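Probable hydrolase (Pseudomonas aeruginosa, PDB 3OM8) probably hydrolyses an ester or lactone, perhaps 3-oxoadipate enol-lactone, as an alpha/beta-hydrolase-fold enzyme. Local coordinates at residues B[72-76]-B[77-81]; B[138-141]-B[142-146]; B[181-185]-B[186-190]; B[228-231]-B[232-236]. All coordinates share one frame; numbering follows the deposited sequence.

Interaction 1 of 4, residues B[72-76]-B[77-81]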
loop_
_atom_site.group_PDB
_atom_site.type_symbol
_atom_site.label_atom_id
_atom_site.label_comp_id
_atom_site.label_asym_id
_atom_site.label_seq_id
_atom_site.Cartn_x
_atom_site.Cartn_y
_atom_site.Cartn_z
ATOM N N GLY B 72 -27.422 -4.594 24.093
ATOM C CA GLY B 72 -26.788 -3.385 23.595
ATOM C C GLY B 72 -27.447 -2.213 24.294
ATOM O O GLY B 72 -28.439 -2.397 24.997
ATOM N N PRO B 73 -26.902 -1.002 24.134
ATOM C CA PRO B 73 -25.714 -0.658 23.360
ATOM C C PRO B 73 -24.457 -1.036 24.124
ATOM O O PRO B 73 -24.477 -0.996 25.359
ATOM C CB PRO B 73 -25.783 0.874 23.265
ATOM C CG PRO B 73 -27.032 1.296 23.988
ATOM C CD PRO B 73 -27.429 0.160 24.864
ATOM N N TYR B 74 -23.400 -1.416 23.399
ATOM C CA TYR B 74 -22.061 -1.507 23.969
ATOM C C TYR B 74 -21.327 -0.231 23.598
ATOM O O TYR B 74 -21.515 0.281 22.503
ATOM C CB TYR B 74 -21.287 -2.684 23.384
ATOM C CG TYR B 74 -21.989 -4.024 23.446
ATOM C CD1 TYR B 74 -22.974 -4.282 24.387
ATOM C CD2 TYR B 74 -21.634 -5.040 22.577
ATOM C CE1 TYR B 74 -23.598 -5.520 24.440
ATOM C CE2 TYR B 74 -22.241 -6.264 22.621
ATOM C CZ TYR B 74 -23.225 -6.505 23.550
ATOM O OH TYR B 74 -23.825 -7.742 23.569
ATOM N N THR B 75 -20.508 0.294 24.503
ATOM C CA THR B 75 -19.591 1.377 24.147
ATOM C C THR B 75 -18.233 0.801 23.724
ATOM O O THR B 75 -17.866 -0.313 24.119
ATOM C CB THR B 75 -19.333 2.314 25.316
ATOM O OG1 THR B 75 -18.617 1.605 26.334
ATOM C CG2 THR B 75 -20.647 2.837 25.882
ATOM N N LEU B 76 -17.488 1.561 22.925
ATOM C CA LEU B 76 -16.143 1.152 22.534
ATOM C C LEU B 76 -15.291 0.925 23.780
ATOM O O LEU B 76 -14.588 -0.080 23.896
ATOM C CB LEU B 76 -15.498 2.207 21.626
ATOM C CG LEU B 76 -14.103 1.870 21.090
ATOM C CD1 LEU B 76 -14.091 0.495 20.421
ATOM C CD2 LEU B 76 -13.620 2.959 20.128
ATOM N N ALA B 77 -15.381 1.866 24.715
ATOM C CA ALA B 77 -14.581 1.838 25.932
ATOM C C ALA B 77 -14.773 0.533 26.693
ATOM O O ALA B 77 -13.822 -0.021 27.246
ATOM C CB ALA B 77 -14.935 3.031 26.817
ATOM N N ARG B 78 -16.016 0.056 26.731
ATOM C CA ARG B 78 -16.344 -1.196 27.405
ATOM C C ARG B 78 -15.715 -2.392 26.694
ATOM O O ARG B 78 -15.241 -3.318 27.345
ATOM C CB ARG B 78 -17.862 -1.377 27.492
ATOM C CG ARG B 78 -18.305 -2.631 28.236
ATOM C CD ARG B 78 -17.811 -2.648 29.686
ATOM N NE ARG B 78 -16.783 -3.663 29.882
ATOM C CZ ARG B 78 -16.196 -3.937 31.043
ATOM N NH1 ARG B 78 -15.267 -4.883 31.100
ATOM N NH2 ARG B 78 -16.527 -3.272 32.141
ATOM N N LEU B 79 -15.722 -2.379 25.363
ATOM C CA LEU B 79 -15.087 -3.449 24.591
ATOM C C LEU B 79 -13.560 -3.468 24.798
ATOM O O LEU B 79 -12.923 -4.519 24.749
ATOM C CB LEU B 79 -15.414 -3.308 23.104
ATOM C CG LEU B 79 -16.889 -3.338 22.705
ATOM C CD1 LEU B 79 -17.026 -3.205 21.190
ATOM C CD2 LEU B 79 -17.554 -4.618 23.197
ATOM N N GLY B 80 -12.979 -2.297 25.024
ATOM C CA GLY B 80 -11.563 -2.202 25.322
ATOM C C GLY B 80 -11.265 -2.682 26.730
ATOM O O GLY B 80 -10.264 -3.356 26.966
ATOM N N GLU B 81 -12.140 -2.336 27.670
ATOM C CA GLU B 81 -11.962 -2.750 29.056
ATOM C C GLU B 81 -11.995 -4.271 29.196
ATOM O O GLU B 81 -11.307 -4.844 30.047
ATOM C CB GLU B 81 -13.015 -2.098 29.954
ATOM C CG GLU B 81 -12.743 -0.634 30.243
ATOM C CD GLU B 81 -11.530 -0.434 31.142
ATOM O OE1 GLU B 81 -11.262 -1.311 31.999
ATOM O OE2 GLU B 81 -10.848 0.605 30.997
#

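Interaction 2 of 4, residues B[138-141]-B[142-146]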
loop_
_atom_site.group_PDB
_atom_site.type_symbol
_atom_site.label_atom_id
_atom_site.label_comp_id
_atom_site.label_asym_id
_atom_site.label_seq_id
_atom_site.Cartn_x
_atom_site.Cartn_y
_atom_site.Cartn_z
ATOM N N GLU B 138 -30.224 1.978 11.791
ATOM C CA GLU B 138 -31.026 1.136 10.914
ATOM C C GLU B 138 -30.683 -0.340 11.077
ATOM O O GLU B 138 -31.571 -1.191 11.095
ATOM C CB GLU B 138 -30.843 1.544 9.453
ATOM C CG GLU B 138 -31.432 2.900 9.130
ATOM C CD GLU B 138 -31.141 3.336 7.708
ATOM O OE1 GLU B 138 -30.642 2.502 6.917
ATOM O OE2 GLU B 138 -31.412 4.515 7.386
ATOM N N ARG B 139 -29.394 -0.643 11.197
ATOM C CA ARG B 139 -28.950 -2.030 11.305
ATOM C C ARG B 139 -29.263 -2.632 12.675
ATOM O O ARG B 139 -29.500 -3.833 12.799
ATOM C CB ARG B 139 -27.460 -2.136 10.988
ATOM C CG ARG B 139 -27.147 -1.889 9.523
ATOM C CD ARG B 139 -25.659 -1.773 9.275
ATOM N NE ARG B 139 -25.358 -1.686 7.848
ATOM C CZ ARG B 139 -24.341 -0.997 7.331
ATOM N NH1 ARG B 139 -24.156 -0.983 6.018
ATOM N NH2 ARG B 139 -23.513 -0.320 8.119
ATOM N N ILE B 140 -29.256 -1.790 13.701
ATOM C CA ILE B 140 -29.640 -2.212 15.038
ATOM C C ILE B 140 -31.143 -2.566 15.064
ATOM O O ILE B 140 -31.535 -3.646 15.520
ATOM C CB ILE B 140 -29.302 -1.107 16.073
ATOM C CG1 ILE B 140 -27.783 -1.000 16.258
ATOM C CG2 ILE B 140 -30.005 -1.367 17.406
ATOM C CD1 ILE B 140 -27.336 0.213 17.049
ATOM N N ALA B 141 -31.974 -1.666 14.548
ATOM C CA ALA B 141 -33.417 -1.880 14.558
ATOM C C ALA B 141 -33.768 -3.123 13.746
ATOM O O ALA B 141 -34.562 -3.950 14.178
ATOM C CB ALA B 141 -34.146 -0.659 14.019
ATOM N N ALA B 142 -33.150 -3.256 12.580
ATOM C CA ALA B 142 -33.402 -4.382 11.687
ATOM C C ALA B 142 -32.976 -5.736 12.262
ATOM O O ALA B 142 -33.689 -6.725 12.104
ATOM C CB ALA B 142 -32.713 -4.148 10.327
ATOM N N VAL B 143 -31.802 -5.801 12.887
ATOM C CA VAL B 143 -31.357 -7.065 13.475
ATOM C C VAL B 143 -32.236 -7.479 14.669
ATOM O O VAL B 143 -32.559 -8.655 14.827
ATOM C CB VAL B 143 -29.836 -7.066 13.855
ATOM C CG1 VAL B 143 -29.550 -6.160 15.051
ATOM C CG2 VAL B 143 -29.368 -8.477 14.154
ATOM N N LEU B 144 -32.634 -6.516 15.498
ATOM C CA LEU B 144 -33.526 -6.809 16.632
ATOM C C LEU B 144 -34.883 -7.389 16.216
ATOM O O LEU B 144 -35.455 -8.211 16.924
ATOM C CB LEU B 144 -33.752 -5.565 17.499
ATOM C CG LEU B 144 -32.540 -5.057 18.274
ATOM C CD1 LEU B 144 -32.885 -3.750 18.963
ATOM C CD2 LEU B 144 -32.071 -6.098 19.280
ATOM N N GLN B 145 -35.393 -6.964 15.068
ATOM C CA GLN B 145 -36.727 -7.367 14.634
ATOM C C GLN B 145 -36.746 -8.630 13.773
ATOM O O GLN B 145 -37.808 -9.143 13.461
ATOM C CB GLN B 145 -37.407 -6.213 13.898
ATOM C CG GLN B 145 -37.697 -5.049 14.810
ATOM C CD GLN B 145 -38.664 -5.450 15.918
ATOM O OE1 GLN B 145 -39.549 -6.276 15.701
ATOM N NE2 GLN B 145 -38.491 -4.879 17.107
ATOM N N ALA B 146 -35.576 -9.137 13.399
ATOM C CA ALA B 146 -35.509 -10.266 12.475
ATOM C C ALA B 146 -36.136 -11.535 13.030
ATOM O O ALA B 146 -36.045 -11.815 14.225
ATOM C CB ALA B 146 -34.077 -10.536 12.083
#

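Interaction 3 of 4, residues B[181-185]-B[186-190]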
loop_
_atom_site.group_PDB
_atom_site.type_symbol
_atom_site.label_atom_id
_atom_site.label_comp_id
_atom_site.label_asym_id
_atom_site.label_seq_id
_atom_site.Cartn_x
_atom_site.Cartn_y
_atom_site.Cartn_z
HETATM N N MSE B 181 -24.937 -17.287 12.051
HETATM C CA MSE B 181 -26.202 -17.911 12.432
HETATM C C MSE B 181 -26.306 -18.211 13.934
HETATM O O MSE B 181 -27.399 -18.368 14.463
HETATM C CB MSE B 181 -26.427 -19.205 11.637
HETATM C CG MSE B 181 -26.704 -19.028 10.143
HETATM SE SE MSE B 181 -28.309 -17.995 9.729
HETATM C CE MSE B 181 -29.642 -19.117 10.600
ATOM N N ALA B 182 -25.168 -18.296 14.613
ATOM C CA ALA B 182 -25.159 -18.593 16.038
ATOM C C ALA B 182 -24.884 -17.345 16.852
ATOM O O ALA B 182 -24.649 -17.424 18.060
ATOM C CB ALA B 182 -24.121 -19.645 16.346
ATOM N N THR B 183 -24.889 -16.193 16.190
ATOM C CA THR B 183 -24.627 -14.939 16.883
ATOM C C THR B 183 -25.925 -14.308 17.399
ATOM O O THR B 183 -26.864 -14.056 16.636
ATOM C CB THR B 183 -23.854 -13.934 16.008
ATOM O OG1 THR B 183 -22.524 -14.427 15.776
ATOM C CG2 THR B 183 -23.743 -12.595 16.717
ATOM N N ASN B 184 -25.977 -14.062 18.700
ATOM C CA ASN B 184 -27.182 -13.493 19.295
ATOM C C ASN B 184 -27.377 -12.053 18.837
ATOM O O ASN B 184 -26.414 -11.287 18.753
ATOM C CB ASN B 184 -27.115 -13.570 20.818
ATOM C CG ASN B 184 -28.362 -13.048 21.473
ATOM O OD1 ASN B 184 -28.590 -11.837 21.526
ATOM N ND2 ASN B 184 -29.182 -13.959 21.981
ATOM N N ARG B 185 -28.620 -11.691 18.543
ATOM C CA ARG B 185 -28.917 -10.402 17.937
ATOM C C ARG B 185 -28.501 -9.233 18.810
ATOM O O ARG B 185 -28.317 -8.125 18.310
ATOM C CB ARG B 185 -30.404 -10.292 17.594
ATOM C CG ARG B 185 -31.331 -10.198 18.803
ATOM C CD ARG B 185 -32.783 -10.347 18.364
ATOM N NE ARG B 185 -33.004 -11.599 17.648
ATOM C CZ ARG B 185 -34.000 -11.802 16.793
ATOM N NH1 ARG B 185 -34.865 -10.832 16.546
ATOM N NH2 ARG B 185 -34.129 -12.973 16.182
ATOM N N HIS B 186 -28.371 -9.471 20.112
ATOM C CA HIS B 186 -27.974 -8.407 21.027
ATOM C C HIS B 186 -26.463 -8.147 20.979
ATOM O O HIS B 186 -26.008 -7.029 21.221
ATOM C CB HIS B 186 -28.448 -8.706 22.453
ATOM C CG HIS B 186 -29.940 -8.713 22.591
ATOM N ND1 HIS B 186 -30.673 -7.560 22.778
ATOM C CD2 HIS B 186 -30.838 -9.722 22.521
ATOM C CE1 HIS B 186 -31.957 -7.861 22.825
ATOM N NE2 HIS B 186 -32.085 -9.167 22.675
ATOM N N GLY B 187 -25.691 -9.186 20.677
ATOM C CA GLY B 187 -24.265 -9.018 20.437
ATOM C C GLY B 187 -24.030 -8.105 19.242
ATOM O O GLY B 187 -23.267 -7.140 19.319
ATOM N N LEU B 188 -24.703 -8.410 18.136
ATOM C CA LEU B 188 -24.665 -7.576 16.941
ATOM C C LEU B 188 -25.151 -6.151 17.209
ATOM O O LEU B 188 -24.469 -5.178 16.889
ATOM C CB LEU B 188 -25.523 -8.197 15.841
ATOM C CG LEU B 188 -25.108 -9.584 15.366
ATOM C CD1 LEU B 188 -25.988 -10.022 14.209
ATOM C CD2 LEU B 188 -23.661 -9.549 14.942
ATOM N N ALA B 189 -26.341 -6.033 17.783
ATOM C CA ALA B 189 -26.926 -4.725 18.058
ATOM C C ALA B 189 -26.018 -3.900 18.959
ATOM O O ALA B 189 -25.795 -2.721 18.708
ATOM C CB ALA B 189 -28.336 -4.872 18.680
ATOM N N GLY B 190 -25.486 -4.525 20.002
ATOM C CA GLY B 190 -24.584 -3.841 20.912
ATOM C C GLY B 190 -23.300 -3.399 20.237
ATOM O O GLY B 190 -22.797 -2.303 20.490
#

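Interaction 4 of 4, residues B[228-231]-B[232-236]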
loop_
_atom_site.group_PDB
_atom_site.type_symbol
_atom_site.label_atom_id
_atom_site.label_comp_id
_atom_site.label_asym_id
_atom_site.label_seq_id
_atom_site.Cartn_x
_atom_site.Cartn_y
_atom_site.Cartn_z
ATOM N N GLU B 228 -5.634 3.412 4.985
ATOM C CA GLU B 228 -4.590 4.337 4.527
ATOM C C GLU B 228 -4.609 5.576 5.400
ATOM O O GLU B 228 -3.560 6.104 5.748
ATOM C CB GLU B 228 -4.778 4.735 3.064
ATOM C CG GLU B 228 -4.686 3.573 2.101
ATOM C CD GLU B 228 -5.122 3.940 0.697
ATOM O OE1 GLU B 228 -5.065 3.061 -0.191
ATOM O OE2 GLU B 228 -5.522 5.103 0.477
ATOM N N LEU B 229 -5.810 6.030 5.757
ATOM C CA LEU B 229 -5.945 7.215 6.591
ATOM C C LEU B 229 -5.335 6.962 7.962
ATOM O O LEU B 229 -4.736 7.853 8.551
ATOM C CB LEU B 229 -7.412 7.620 6.741
ATOM C CG LEU B 229 -7.663 8.779 7.715
ATOM C CD1 LEU B 229 -6.922 10.024 7.229
ATOM C CD2 LEU B 229 -9.166 9.073 7.909
ATOM N N ILE B 230 -5.499 5.743 8.469
ATOM C CA ILE B 230 -4.901 5.365 9.742
ATOM C C ILE B 230 -3.371 5.349 9.668
ATOM O O ILE B 230 -2.703 5.962 10.500
ATOM C CB ILE B 230 -5.385 3.991 10.214
ATOM C CG1 ILE B 230 -6.870 4.047 10.607
ATOM C CG2 ILE B 230 -4.551 3.523 11.393
ATOM C CD1 ILE B 230 -7.465 2.697 10.914
ATOM N N ALA B 231 -2.823 4.633 8.683
ATOM C CA ALA B 231 -1.376 4.551 8.506
ATOM C C ALA B 231 -0.793 5.949 8.361
ATOM O O ALA B 231 0.206 6.276 8.993
ATOM C CB ALA B 231 -1.009 3.679 7.289
ATOM N N ALA B 232 -1.442 6.773 7.542
ATOM C CA ALA B 232 -0.988 8.138 7.279
ATOM C C ALA B 232 -1.037 9.036 8.514
ATOM O O ALA B 232 -0.391 10.082 8.557
ATOM C CB ALA B 232 -1.811 8.754 6.160
ATOM N N SER B 233 -1.790 8.623 9.521
ATOM C CA SER B 233 -2.047 9.485 10.668
ATOM C C SER B 233 -1.164 9.153 11.866
ATOM O O SER B 233 -0.901 10.009 12.703
ATOM C CB SER B 233 -3.527 9.409 11.077
ATOM O OG SER B 233 -4.374 9.918 10.061
ATOM N N ILE B 234 -0.720 7.905 11.952
ATOM C CA ILE B 234 0.065 7.452 13.095
ATOM C C ILE B 234 1.562 7.523 12.781
ATOM O O ILE B 234 2.031 6.932 11.809
ATOM C CB ILE B 234 -0.320 6.007 13.507
ATOM C CG1 ILE B 234 -1.777 5.947 13.969
ATOM C CG2 ILE B 234 0.601 5.489 14.606
ATOM C CD1 ILE B 234 -2.303 4.538 14.185
ATOM N N ALA B 235 2.306 8.258 13.602
ATOM C CA ALA B 235 3.738 8.423 13.381
ATOM C C ALA B 235 4.416 7.060 13.274
ATOM O O ALA B 235 4.297 6.231 14.177
ATOM C CB ALA B 235 4.356 9.243 14.499
ATOM N N GLY B 236 5.098 6.825 12.154
ATOM C CA GLY B 236 5.868 5.606 11.961
ATOM C C GLY B 236 5.079 4.360 11.592
ATOM O O GLY B 236 5.634 3.261 11.541
#

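Interaction 1 of 4, residues B[72-76]-B[77-81]
The ring of Y74 meets L79 through its CD2, with CD2 of L79 4.1 Å away on a line oblique to the ring plane; the two side chains cross at about a right angle. The other flat group, the guanidinium of R78, carries CB of E81 over one face, 3.7 Å above the plane and offset toward the rim. The R78 chain, bent at chi2 and chi3, leads away from the cap; NH1 forms salt bridges to D82 and E85, and NH2 a hydrogen bond to S12. T75 is the N-cap of helix 76-90, the helix that follows strand 55-59 in this alpha/beta hydrolase fold. OG1 of T75 accepts from N of R78 at 3.1 Å, with an N-H...O angle of 151°. The T75 chi1 of 67° sets OG1 between the backbone N and the carbonyl carbon, turned toward the first turn, where it also lies 3.3 Å from CB of R78. The T75 carbonyl begins the backbone bonding of the helix: its O takes N of L79 at 3.2 Å and, weakly, N of R78. O of L76 then accepts from N of G80 at 3.0 Å. On other sides of this turn L76 packs on I105 and W109 of helix 102-113, and L79 on A194 of helix 185-196.

Interaction 2 of 4, residues B[138-141]-B[142-146]
Four successive i to i+4 backbone bonds join residues 138-141 to 142-145, running from N of A142 to O of E138, N of V143 to O of R139, N of L144 to O of I140 and N of Q145 to O of A141. The third is the straightest, 3.1 Å between N of L144 and O of I140 with an N-H...O angle of 166°. The last, from Q145, is longer and more bent at 137°, as the helix nears its C-terminal end. Among the side chains, I140 and L144 stand side by side one turn apart and point the same way, CG2 of I140 touching CD1 of L144 at 4.0 Å. CG of L144 also approaches O of I140, at 3.3 Å. V143 makes a different contact: with chi1 at 70° its CG1 is held between its own backbone N and carbonyl carbon, which brings that methyl over the preceding turn, 3.2 Å from both O of R139 and O of I140. CG of Q145, placed anti to its carbonyl carbon, lies 3.4 Å from O of A141. R139 makes a cation-pi contact with W136, about one turn earlier on the same helix. The inner side of helix 134-145 lies against helix 185-196: R139 and I140 pack on F192, I140 also on R196, and V143 on L188, while the backbone carbonyls of L144 and A146 receive hydrogen bonds from R185 at the start of that neighbouring helix.

Interaction 3 of 4, residues B[181-185]-B[186-190]
Two kinds of hydrogen bond join N184 to the helix after it. Its side chain accepts from N of H186, OD1 to N 2.8 Å with an N-H...O angle of 163°; its backbone O takes N of G187 and N of L188, both weakly. With CG of N184 anti to the backbone N (chi1 -178°), the amide oxygen reaches the N-H of H186. A regular bond follows from N of A189 to O of R185, 2.9 Å.

At the edge of the H186 ring, near its plane, lies OD1 of N184, 3.2 Å from CD2 of H186, and the amide and ring are only 27° from coplanar. CG of R185 makes an off-centre CH-pi contact, 4.2 Å from the H186 ring centroid. The guanidinium of R185 ends at backbone carbonyls, that of E147 besides those of L144 and A146.

In apolar packing, CG2 of T183 meets CD2 of L188 at 3.5 Å, the side chains crossing at about a right angle; OG1 of T183 bonds instead to O of M179.

The OD1 bond to N of H186 is an asparagine N-cap, here at the start of helix 185-196 just after the short loop from helix 171-181.

Interaction 4 of 4, residues B[228-231]-B[232-236]
O of I230 is gripped by two backbone donors, N of I234 at 3.1 Å and N of S233 at 3.0 Å. The first approaches nearly head-on to the carbonyl, whereas the second sits well above the carbonyl plane, 66° out of it, so the two bonds leave the oxygen in different directions where the helix comes to its end. One residue earlier, OG of S233 donates to O of L229, 2.6 Å between the two oxygens. A chi1 of -65° sets OG anti to its own carbonyl carbon, pointing back along the helix toward the preceding turn; OG of S233 also lies 3.8 Å from CD1 of L229. The regular pattern is still intact one step before, with N of A232 bonded to O of E228 at 2.9 Å. Helix 224-233 is the crossing helix of a beta-alpha-beta unit between strands 211-216 and 238-242, and its last turn gives way here to the link into the second strand. I230 and I234 lie side by side, pointing the same way, with CG2 of I230 3.7 Å from CD1 of I234. I230 packs on V213 and I234 on T211, both in strand 211-216. A231 touches V213 as well and also reaches L239 of strand 238-242. S233 and I230 both lean on L204, and beyond the turn A235 packs on R238 of the second subunit.

From the N terminus the four contacts run in series; none nests in or crosses another, and each closes just a single turn of chain. Interaction 1 opens helix 76-90, interaction 2 lies toward the C-terminal end of helix 134-145, interaction 3 opens helix 185-196 and interaction 4 ends helix 224-233. The first three are linked in space through interaction 3: N of Y74 probably bonds to O of G190, 3.1 Å, while R185 ties interaction 3 to the C-terminal end of interaction 2's helix. Interactions 1 and 2 do not touch each other. Interaction 4 stands apart, about 32 Å from interaction 3 between centres, across the chain's centre beside strand 238-242, outermost in the sheet of this chain.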